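Local coordinates for protein MHC class I antigen (Anolis carolinensis, PDB 7CPO) that probably presents peptides to T cells at the cell surface, as classical MHC class I molecules do, together with beta2-microglobulin, at residues F24-F35 against Y38-I52. Numbering follows the deposited sequence.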
ATOM      1  N   PHE A  24       8.289  -0.658  14.979  1.00 22.70           N
ATOM      2  CA  PHE A  24       9.000  -1.131  13.781  1.00 26.18           C
ATOM      3  C   PHE A  24       8.167  -1.964  12.826  1.00 24.97           C
ATOM      4  O   PHE A  24       7.465  -2.871  13.246  1.00 28.74           O
ATOM      5  CB  PHE A  24      10.228  -1.956  14.151  1.00 24.14           C
ATOM      6  CG  PHE A  24      11.265  -2.007  13.060  1.00 30.51           C
ATOM      7  CD1 PHE A  24      11.828  -0.833  12.575  1.00 23.03           C
ATOM      8  CD2 PHE A  24      11.679  -3.223  12.521  1.00 25.34           C
ATOM      9  CE1 PHE A  24      12.797  -0.858  11.568  1.00 18.66           C
ATOM     10  CE2 PHE A  24      12.645  -3.258  11.516  1.00 24.06           C
ATOM     11  CZ  PHE A  24      13.205  -2.064  11.040  1.00 19.40           C
ATOM     12  N   SER A  25       8.294  -1.667  11.530  1.00 27.25           N
ATOM     13  CA  SER A  25       7.607  -2.384  10.459  1.00 21.23           C
ATOM     14  C   SER A  25       8.528  -2.508   9.241  1.00 23.13           C
ATOM     15  O   SER A  25       9.231  -1.555   8.894  1.00 24.39           O
ATOM     16  CB  SER A  25       6.313  -1.651  10.090  1.00 30.37           C
ATOM     17  OG  SER A  25       5.478  -2.449   9.278  1.00 42.80           O
ATOM     18  N   TYR A  26       8.504  -3.674   8.581  1.00 22.32           N
ATOM     19  CA  TYR A  26       9.441  -3.994   7.496  1.00 15.81           C
ATOM     20  C   TYR A  26       8.727  -4.935   6.536  1.00 19.15           C
ATOM     21  O   TYR A  26       8.566  -6.115   6.849  1.00 20.88           O
ATOM     22  CB  TYR A  26      10.705  -4.658   8.045  1.00 19.01           C
ATOM     23  CG  TYR A  26      12.002  -4.518   7.250  1.00 23.82           C
ATOM     24  CD1 TYR A  26      13.216  -4.301   7.915  1.00 21.80           C
ATOM     25  CD2 TYR A  26      12.035  -4.630   5.857  1.00 21.33           C
ATOM     26  CE1 TYR A  26      14.427  -4.180   7.217  1.00 13.13           C
ATOM     27  CE2 TYR A  26      13.249  -4.506   5.155  1.00 20.03           C
ATOM     28  CZ  TYR A  26      14.434  -4.275   5.853  1.00 17.90           C
ATOM     29  OH  TYR A  26      15.628  -4.134   5.184  1.00 18.77           O
ATOM     30  N   VAL A  27       8.328  -4.449   5.367  1.00 17.29           N
ATOM     31  CA  VAL A  27       7.489  -5.221   4.454  1.00 21.97           C
ATOM     32  C   VAL A  27       8.136  -5.286   3.070  1.00 16.79           C
ATOM     33  O   VAL A  27       8.659  -4.288   2.560  1.00 19.20           O
ATOM     34  CB  VAL A  27       6.065  -4.622   4.356  1.00 25.89           C
ATOM     35  CG1 VAL A  27       5.171  -5.550   3.580  1.00 31.63           C
ATOM     36  CG2 VAL A  27       5.474  -4.403   5.730  1.00 21.43           C
ATOM     37  N   GLY A  28       8.060  -6.455   2.449  1.00 15.51           N
ATOM     38  CA  GLY A  28       8.615  -6.679   1.124  1.00 13.89           C
ATOM     39  C   GLY A  28       7.503  -6.975   0.130  1.00 16.95           C
ATOM     40  O   GLY A  28       6.575  -7.729   0.431  1.00 14.34           O
ATOM     41  N   TYR A  29       7.610  -6.369  -1.055  1.00 18.03           N
ATOM     42  CA  TYR A  29       6.648  -6.550  -2.136  1.00 20.36           C
ATOM     43  C   TYR A  29       7.334  -6.958  -3.434  1.00 20.73           C
ATOM     44  O   TYR A  29       8.443  -6.502  -3.758  1.00 18.64           O
ATOM     45  CB  TYR A  29       5.846  -5.267  -2.411  1.00 14.90           C
ATOM     46  CG  TYR A  29       4.849  -4.896  -1.340  1.00 27.85           C
ATOM     47  CD1 TYR A  29       3.474  -5.183  -1.489  1.00 25.20           C
ATOM     48  CD2 TYR A  29       5.264  -4.246  -0.180  1.00 20.61           C
ATOM     49  CE1 TYR A  29       2.561  -4.832  -0.497  1.00 24.03           C
ATOM     50  CE2 TYR A  29       4.353  -3.889   0.811  1.00 24.01           C
ATOM     51  CZ  TYR A  29       3.012  -4.183   0.644  1.00 23.89           C
ATOM     52  OH  TYR A  29       2.133  -3.822   1.628  1.00 40.76           O
ATOM     53  N   VAL A  30       6.641  -7.795  -4.194  1.00 19.86           N
ATOM     54  CA  VAL A  30       6.856  -7.932  -5.624  1.00 17.04           C
ATOM     55  C   VAL A  30       5.551  -7.487  -6.269  1.00 19.12           C
ATOM     56  O   VAL A  30       4.500  -8.097  -6.028  1.00 16.10           O
ATOM     57  CB  VAL A  30       7.243  -9.363  -6.018  1.00 14.69           C
ATOM     58  CG1 VAL A  30       7.489  -9.454  -7.506  1.00 18.31           C
ATOM     59  CG2 VAL A  30       8.486  -9.792  -5.249  1.00 14.66           C
ATOM     60  N   ASP A  31       5.598  -6.378  -7.018  1.00 21.69           N
ATOM     61  CA  ASP A  31       4.444  -5.847  -7.756  1.00 20.00           C
ATOM     62  C   ASP A  31       3.209  -5.726  -6.865  1.00 38.02           C
ATOM     63  O   ASP A  31       2.151  -6.299  -7.150  1.00 40.52           O
ATOM     64  CB  ASP A  31       4.081  -6.727  -8.949  1.00 19.99           C
ATOM     65  CG  ASP A  31       5.134  -6.759  -9.991  1.00 27.85           C
ATOM     66  OD1 ASP A  31       5.958  -5.830 -10.029  1.00 28.17           O
ATOM     67  OD2 ASP A  31       5.116  -7.722 -10.782  1.00 33.35           O
ATOM     68  N   ASP A  32       3.362  -5.003  -5.764  1.00 27.54           N
ATOM     69  CA  ASP A  32       2.276  -4.801  -4.786  1.00 42.76           C
ATOM     70  C   ASP A  32       1.626  -6.111  -4.299  1.00 25.94           C
ATOM     71  O   ASP A  32       0.541  -6.076  -3.714  1.00 25.38           O
ATOM     72  CB  ASP A  32       1.206  -3.801  -5.295  1.00 46.76           C
ATOM     73  CG  ASP A  32       0.337  -4.334  -6.449  1.00 41.57           C
ATOM     74  OD1 ASP A  32      -0.170  -5.476  -6.384  1.00 32.10           O
ATOM     75  OD2 ASP A  32       0.152  -3.578  -7.436  1.00 40.00           O
ATOM     76  N   GLN A  33       2.277  -7.272  -4.459  1.00 23.52           N
ATOM     77  CA  GLN A  33       1.961  -8.452  -3.650  1.00 28.21           C
ATOM     78  C   GLN A  33       2.980  -8.548  -2.523  1.00 22.36           C
ATOM     79  O   GLN A  33       4.186  -8.621  -2.778  1.00 28.28           O
ATOM     80  CB  GLN A  33       1.980  -9.743  -4.467  1.00 22.48           C
ATOM     81  CG  GLN A  33       1.606 -10.980  -3.671  1.00 26.30           C
ATOM     82  CD  GLN A  33       1.317 -12.200  -4.563  1.00 49.20           C
ATOM     83  OE1 GLN A  33       1.681 -13.341  -4.228  1.00 44.97           O
ATOM     84  NE2 GLN A  33       0.669 -11.958  -5.712  1.00 30.14           N
ATOM     85  N   GLU A  34       2.512  -8.525  -1.286  1.00 16.70           N
ATOM     86  CA  GLU A  34       3.433  -8.647  -0.171  1.00 16.35           C
ATOM     87  C   GLU A  34       3.910 -10.090  -0.075  1.00 14.27           C
ATOM     88  O   GLU A  34       3.110 -11.015  -0.169  1.00 24.35           O
ATOM     89  CB  GLU A  34       2.758  -8.207   1.118  1.00 16.46           C
ATOM     90  CG  GLU A  34       3.598  -8.452   2.342  1.00 29.40           C
ATOM     91  CD  GLU A  34       2.885  -8.095   3.629  1.00 32.57           C
ATOM     92  OE1 GLU A  34       1.761  -7.554   3.564  1.00 42.50           O
ATOM     93  OE2 GLU A  34       3.456  -8.358   4.705  1.00 36.92           O
ATOM     94  N   PHE A  35       5.215 -10.304   0.054  1.00 12.64           N
ATOM     95  CA  PHE A  35       5.710 -11.669   0.133  1.00 13.42           C
ATOM     96  C   PHE A  35       6.524 -11.967   1.383  1.00 15.61           C
ATOM     97  O   PHE A  35       6.618 -13.141   1.764  1.00 19.31           O
ATOM     98  CB  PHE A  35       6.530 -12.035  -1.123  1.00 15.81           C
ATOM     99  CG  PHE A  35       7.913 -11.389  -1.204  1.00 16.66           C
ATOM    100  CD1 PHE A  35       9.060 -12.119  -0.890  1.00 14.69           C
ATOM    101  CD2 PHE A  35       8.065 -10.090  -1.663  1.00 13.50           C
ATOM    102  CE1 PHE A  35      10.325 -11.549  -0.989  1.00 12.73           C
ATOM    103  CE2 PHE A  35       9.313  -9.518  -1.763  1.00 15.11           C
ATOM    104  CZ  PHE A  35      10.449 -10.247  -1.416  1.00 16.20           C
ATOM    105  N   TYR A  38       8.908  -8.406   8.261  1.00 18.90           N
ATOM    106  CA  TYR A  38       9.645  -8.596   9.491  1.00 24.85           C
ATOM    107  C   TYR A  38       8.709  -8.136  10.585  1.00 30.09           C
ATOM    108  O   TYR A  38       8.449  -6.944  10.754  1.00 27.32           O
ATOM    109  CB  TYR A  38      10.955  -7.837   9.512  1.00 18.95           C
ATOM    110  CG  TYR A  38      11.611  -7.863  10.869  1.00 25.99           C
ATOM    111  CD1 TYR A  38      12.414  -8.922  11.251  1.00 21.69           C
ATOM    112  CD2 TYR A  38      11.419  -6.827  11.770  1.00 26.89           C
ATOM    113  CE1 TYR A  38      13.018  -8.943  12.489  1.00 24.65           C
ATOM    114  CE2 TYR A  38      12.016  -6.840  13.004  1.00 29.52           C
ATOM    115  CZ  TYR A  38      12.814  -7.900  13.367  1.00 30.25           C
ATOM    116  OH  TYR A  38      13.409  -7.896  14.607  1.00 34.18           O
ATOM    117  N   ASN A  39       8.182  -9.096  11.304  1.00 34.40           N
ATOM    118  CA  ASN A  39       7.207  -8.827  12.339  1.00 55.32           C
ATOM    119  C   ASN A  39       8.042  -8.388  13.551  1.00 48.85           C
ATOM    120  O   ASN A  39       8.813  -9.170  14.120  1.00 41.93           O
ATOM    121  CB  ASN A  39       6.321 -10.081  12.429  1.00 55.42           C
ATOM    122  CG  ASN A  39       5.470 -10.203  13.672  1.00 52.29           C
ATOM    123  OD1 ASN A  39       5.699  -9.538  14.650  1.00 63.97           O
ATOM    124  ND2 ASN A  39       4.609 -11.210  13.690  1.00 41.20           N
ATOM    125  N   ALA A  40       8.019  -7.075  13.835  1.00 54.68           N
ATOM    126  CA  ALA A  40       8.851  -6.526  14.905  1.00 43.65           C
ATOM    127  C   ALA A  40       8.491  -7.164  16.228  1.00 48.19           C
ATOM    128  O   ALA A  40       9.304  -7.221  17.161  1.00 47.26           O
ATOM    129  CB  ALA A  40       8.657  -5.024  15.011  1.00 37.31           C
ATOM    130  N   SER A  41       7.268  -7.658  16.336  1.00 51.55           N
ATOM    131  CA  SER A  41       7.027  -8.648  17.358  1.00 55.14           C
ATOM    132  C   SER A  41       7.926  -9.844  17.092  1.00 63.56           C
ATOM    133  O   SER A  41       8.859 -10.059  17.857  1.00 78.08           O
ATOM    134  CB  SER A  41       5.531  -9.007  17.458  1.00 49.68           C
ATOM    135  OG  SER A  41       5.382 -10.118  18.328  1.00 59.45           O
ATOM    136  N   THR A  42       7.794 -10.531  15.931  1.00 66.87           N
ATOM    137  CA  THR A  42       8.472 -11.860  15.826  1.00 60.97           C
ATOM    138  C   THR A  42       9.968 -11.796  15.975  1.00 54.93           C
ATOM    139  O   THR A  42      10.582 -12.812  16.321  1.00 50.26           O
ATOM    140  CB  THR A  42       8.321 -12.654  14.533  1.00 65.04           C
ATOM    141  OG1 THR A  42       8.324 -11.724  13.420  1.00 60.84           O
ATOM    142  CG2 THR A  42       7.120 -13.514  14.627  1.00 64.57           C
ATOM    143  N   ARG A  43      10.585 -10.674  15.608  1.00 44.02           N
ATOM    144  CA  ARG A  43      12.041 -10.617  15.412  1.00 42.82           C
ATOM    145  C   ARG A  43      12.503 -11.612  14.357  1.00 34.20           C
ATOM    146  O   ARG A  43      13.676 -11.942  14.302  1.00 48.49           O
ATOM    147  CB  ARG A  43      12.795 -10.884  16.725  1.00 52.98           C
ATOM    148  CG  ARG A  43      12.848  -9.738  17.730  1.00 60.00           C
ATOM    149  CD  ARG A  43      12.464 -10.290  19.118  1.00 62.24           C
ATOM    150  NE  ARG A  43      12.753  -9.375  20.226  1.00 70.52           N
ATOM    151  CZ  ARG A  43      13.643  -9.601  21.198  1.00 71.32           C
ATOM    152  NH1 ARG A  43      14.334 -10.744  21.253  1.00 60.61           N
ATOM    153  NH2 ARG A  43      13.815  -8.690  22.147  1.00 68.50           N
ATOM    154  N   ARG A  44      11.551 -12.088  13.544  1.00 28.96           N
ATOM    155  CA  ARG A  44      11.786 -13.016  12.444  1.00 25.97           C
ATOM    156  C   ARG A  44      11.307 -12.358  11.170  1.00 25.94           C
ATOM    157  O   ARG A  44      10.238 -11.756  11.160  1.00 25.11           O
ATOM    158  CB  ARG A  44      11.091 -14.342  12.671  1.00 19.51           C
ATOM    159  CG  ARG A  44      11.438 -15.008  13.981  1.00 29.26           C
ATOM    160  CD  ARG A  44      12.850 -15.546  13.960  1.00 27.60           C
ATOM    161  NE  ARG A  44      13.071 -16.394  12.793  1.00 36.29           N
ATOM    162  CZ  ARG A  44      14.262 -16.857  12.412  1.00 38.78           C
ATOM    163  NH1 ARG A  44      15.361 -16.569  13.115  1.00 38.43           N
ATOM    164  NH2 ARG A  44      14.352 -17.598  11.317  1.00 38.50           N
ATOM    165  N   TYR A  45      12.129 -12.412  10.132  1.00 19.62           N
ATOM    166  CA  TYR A  45      11.671 -12.153   8.780  1.00 20.73           C
ATOM    167  C   TYR A  45      10.844 -13.360   8.327  1.00 17.61           C
ATOM    168  O   TYR A  45      11.347 -14.488   8.310  1.00 19.74           O
ATOM    169  CB  TYR A  45      12.912 -11.905   7.934  1.00 12.31           C
ATOM    170  CG  TYR A  45      12.823 -11.612   6.457  1.00 24.10           C
ATOM    171  CD1 TYR A  45      12.772 -10.293   5.980  1.00 25.78           C
ATOM    172  CD2 TYR A  45      12.938 -12.643   5.520  1.00 30.36           C
ATOM    173  CE1 TYR A  45      12.778 -10.016   4.587  1.00 19.31           C
ATOM    174  CE2 TYR A  45      12.954 -12.381   4.129  1.00 19.91           C
ATOM    175  CZ  TYR A  45      12.881 -11.071   3.668  1.00 22.42           C
ATOM    176  OH  TYR A  45      12.897 -10.851   2.283  1.00 22.95           O
ATOM    177  N   LEU A  46       9.571 -13.141   8.008  1.00 15.72           N
ATOM    178  CA  LEU A  46       8.657 -14.258   7.811  1.00 20.85           C
ATOM    179  C   LEU A  46       8.088 -14.310   6.393  1.00 18.58           C
ATOM    180  O   LEU A  46       7.925 -13.280   5.736  1.00 17.54           O
ATOM    181  CB  LEU A  46       7.488 -14.199   8.803  1.00 22.60           C
ATOM    182  CG  LEU A  46       7.860 -14.422  10.263  1.00 19.82           C
ATOM    183  CD1 LEU A  46       6.626 -14.354  11.150  1.00 18.29           C
ATOM    184  CD2 LEU A  46       8.587 -15.753  10.403  1.00 16.78           C
ATOM    185  N   PRO A  47       7.772 -15.507   5.903  1.00 15.71           N
ATOM    186  CA  PRO A  47       7.095 -15.612   4.613  1.00 14.89           C
ATOM    187  C   PRO A  47       5.637 -15.210   4.745  1.00 17.91           C
ATOM    188  O   PRO A  47       4.986 -15.491   5.753  1.00 23.56           O
ATOM    189  CB  PRO A  47       7.226 -17.098   4.259  1.00 17.57           C
ATOM    190  CG  PRO A  47       7.368 -17.769   5.551  1.00 16.88           C
ATOM    191  CD  PRO A  47       8.168 -16.824   6.425  1.00 18.75           C
ATOM    192  N   LYS A  48       5.129 -14.555   3.709  1.00 15.72           N
ATOM    193  CA  LYS A  48       3.746 -14.112   3.673  1.00 18.09           C
ATOM    194  C   LYS A  48       2.946 -14.763   2.562  1.00 18.29           C
ATOM    195  O   LYS A  48       1.751 -14.484   2.443  1.00 20.92           O
ATOM    196  CB  LYS A  48       3.686 -12.585   3.508  1.00 18.96           C
ATOM    197  CG  LYS A  48       4.312 -11.839   4.673  1.00 22.74           C
ATOM    198  CD  LYS A  48       3.530 -12.075   5.974  1.00 28.73           C
ATOM    199  CE  LYS A  48       2.242 -11.243   5.991  1.00 26.68           C
ATOM    200  NZ  LYS A  48       1.458 -11.503   7.222  1.00 31.52           N
ATOM    201  N   VAL A  49       3.581 -15.583   1.727  1.00 18.77           N
ATOM    202  CA  VAL A  49       2.930 -16.259   0.606  1.00 19.56           C
ATOM    203  C   VAL A  49       3.592 -17.623   0.436  1.00 18.08           C
ATOM    204  O   VAL A  49       4.724 -17.828   0.862  1.00 23.36           O
ATOM    205  CB  VAL A  49       3.030 -15.444  -0.710  1.00 20.60           C
ATOM    206  CG1 VAL A  49       2.328 -14.116  -0.576  1.00 18.19           C
ATOM    207  CG2 VAL A  49       4.483 -15.232  -1.137  1.00 18.28           C
ATOM    208  N   PRO A  50       2.886 -18.571  -0.184  1.00 20.76           N
ATOM    209  CA  PRO A  50       3.443 -19.935  -0.233  1.00 28.23           C
ATOM    210  C   PRO A  50       4.678 -20.056  -1.111  1.00 21.75           C
ATOM    211  O   PRO A  50       5.530 -20.916  -0.862  1.00 29.21           O
ATOM    212  CB  PRO A  50       2.275 -20.768  -0.794  1.00 24.73           C
ATOM    213  CG  PRO A  50       1.065 -19.970  -0.515  1.00 23.01           C
ATOM    214  CD  PRO A  50       1.495 -18.536  -0.660  1.00 26.59           C
ATOM    215  N   TRP A  51       4.808 -19.231  -2.131  1.00 18.45           N
ATOM    216  CA  TRP A  51       5.813 -19.512  -3.142  1.00 20.60           C
ATOM    217  C   TRP A  51       7.219 -19.111  -2.714  1.00 27.23           C
ATOM    218  O   TRP A  51       8.189 -19.624  -3.287  1.00 28.28           O
ATOM    219  CB  TRP A  51       5.431 -18.835  -4.466  1.00 15.97           C
ATOM    220  CG  TRP A  51       5.142 -17.335  -4.440  1.00 20.97           C
ATOM    221  CD1 TRP A  51       3.909 -16.732  -4.526  1.00 23.97           C
ATOM    222  CD2 TRP A  51       6.105 -16.259  -4.396  1.00 17.02           C
ATOM    223  NE1 TRP A  51       4.046 -15.356  -4.529  1.00 21.84           N
ATOM    224  CE2 TRP A  51       5.379 -15.041  -4.447  1.00 20.58           C
ATOM    225  CE3 TRP A  51       7.505 -16.206  -4.301  1.00 21.02           C
ATOM    226  CZ2 TRP A  51       6.010 -13.784  -4.398  1.00 14.21           C
ATOM    227  CZ3 TRP A  51       8.135 -14.948  -4.264  1.00 14.62           C
ATOM    228  CH2 TRP A  51       7.382 -13.761  -4.317  1.00 16.10           C
ATOM    229  N   ILE A  52       7.366 -18.242  -1.707  1.00 28.97           N
ATOM    230  CA  ILE A  52       8.709 -17.800  -1.324  1.00 24.82           C
ATOM    231  C   ILE A  52       9.509 -18.917  -0.657  1.00 24.79           C
ATOM    232  O   ILE A  52      10.747 -18.844  -0.626  1.00 24.88           O
ATOM    233  CB  ILE A  52       8.638 -16.527  -0.445  1.00 18.81           C
ATOM    234  CG1 ILE A  52      10.029 -15.936  -0.183  1.00 16.94           C
ATOM    235  CG2 ILE A  52       7.890 -16.792   0.869  1.00 16.64           C
ATOM    236  CD1 ILE A  52      10.857 -15.715  -1.405  1.00 14.46           C
TER
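At one margin of the MHC class I peptide-binding platform, Q33 OE1 and V30 CG2 lie at the edge of the W51 indole, one face of which is covered, toward its rim, by V49 CG2 from its own segment. The rings of F35 and W51 are nearly parallel, at 19°, but offset enough to leave little face-to-face contact; between these two the close contact is F35 CB on W51 CH2, 3.7 Å. I52 CG1 sits at the edge of the F35 ring. Thus V30 on strand 25-30 and Q33 and F35 on strand 33-39 pack against the 48-52 chain, which follows the edge strand 44-47. Y173 of helix 152-176 meets F35, W51 and I52, tying this cluster to the groove wall.

W51 NE1 donates to Q33 OE1 at 3.1 Å, nearly straight and almost in the indole plane, though it stands above the amide's carbonyl plane. The extended Q33 chain, with CG anti to the backbone N (chi1 -178°), carries the amide to this edge.

Toward the other end of the contact, the Y38 ring meets the edge of F24, planes 74° apart, and Y38 CB packs against Y26 CB at 3.5 Å. Both tyrosine hydroxyls turn to other partners: Y26 OH to Y101 and H73, Y38 OH to E74. Y26 and Y45 pack on apolar side chains of the bound peptide, so this part of the platform helps to line the groove.

On the beta2-microglobulin side, K48 folds its aliphatic chain over the E34 carboxylate, CE 3.4 Å from OE2, while NZ stays 4.5 Å from that oxygen, too far for a salt bridge, and makes a long, weak ion pair with D53 of beta2-microglobulin. The backbone N of K48 donates to F35 O at 2.8 Å.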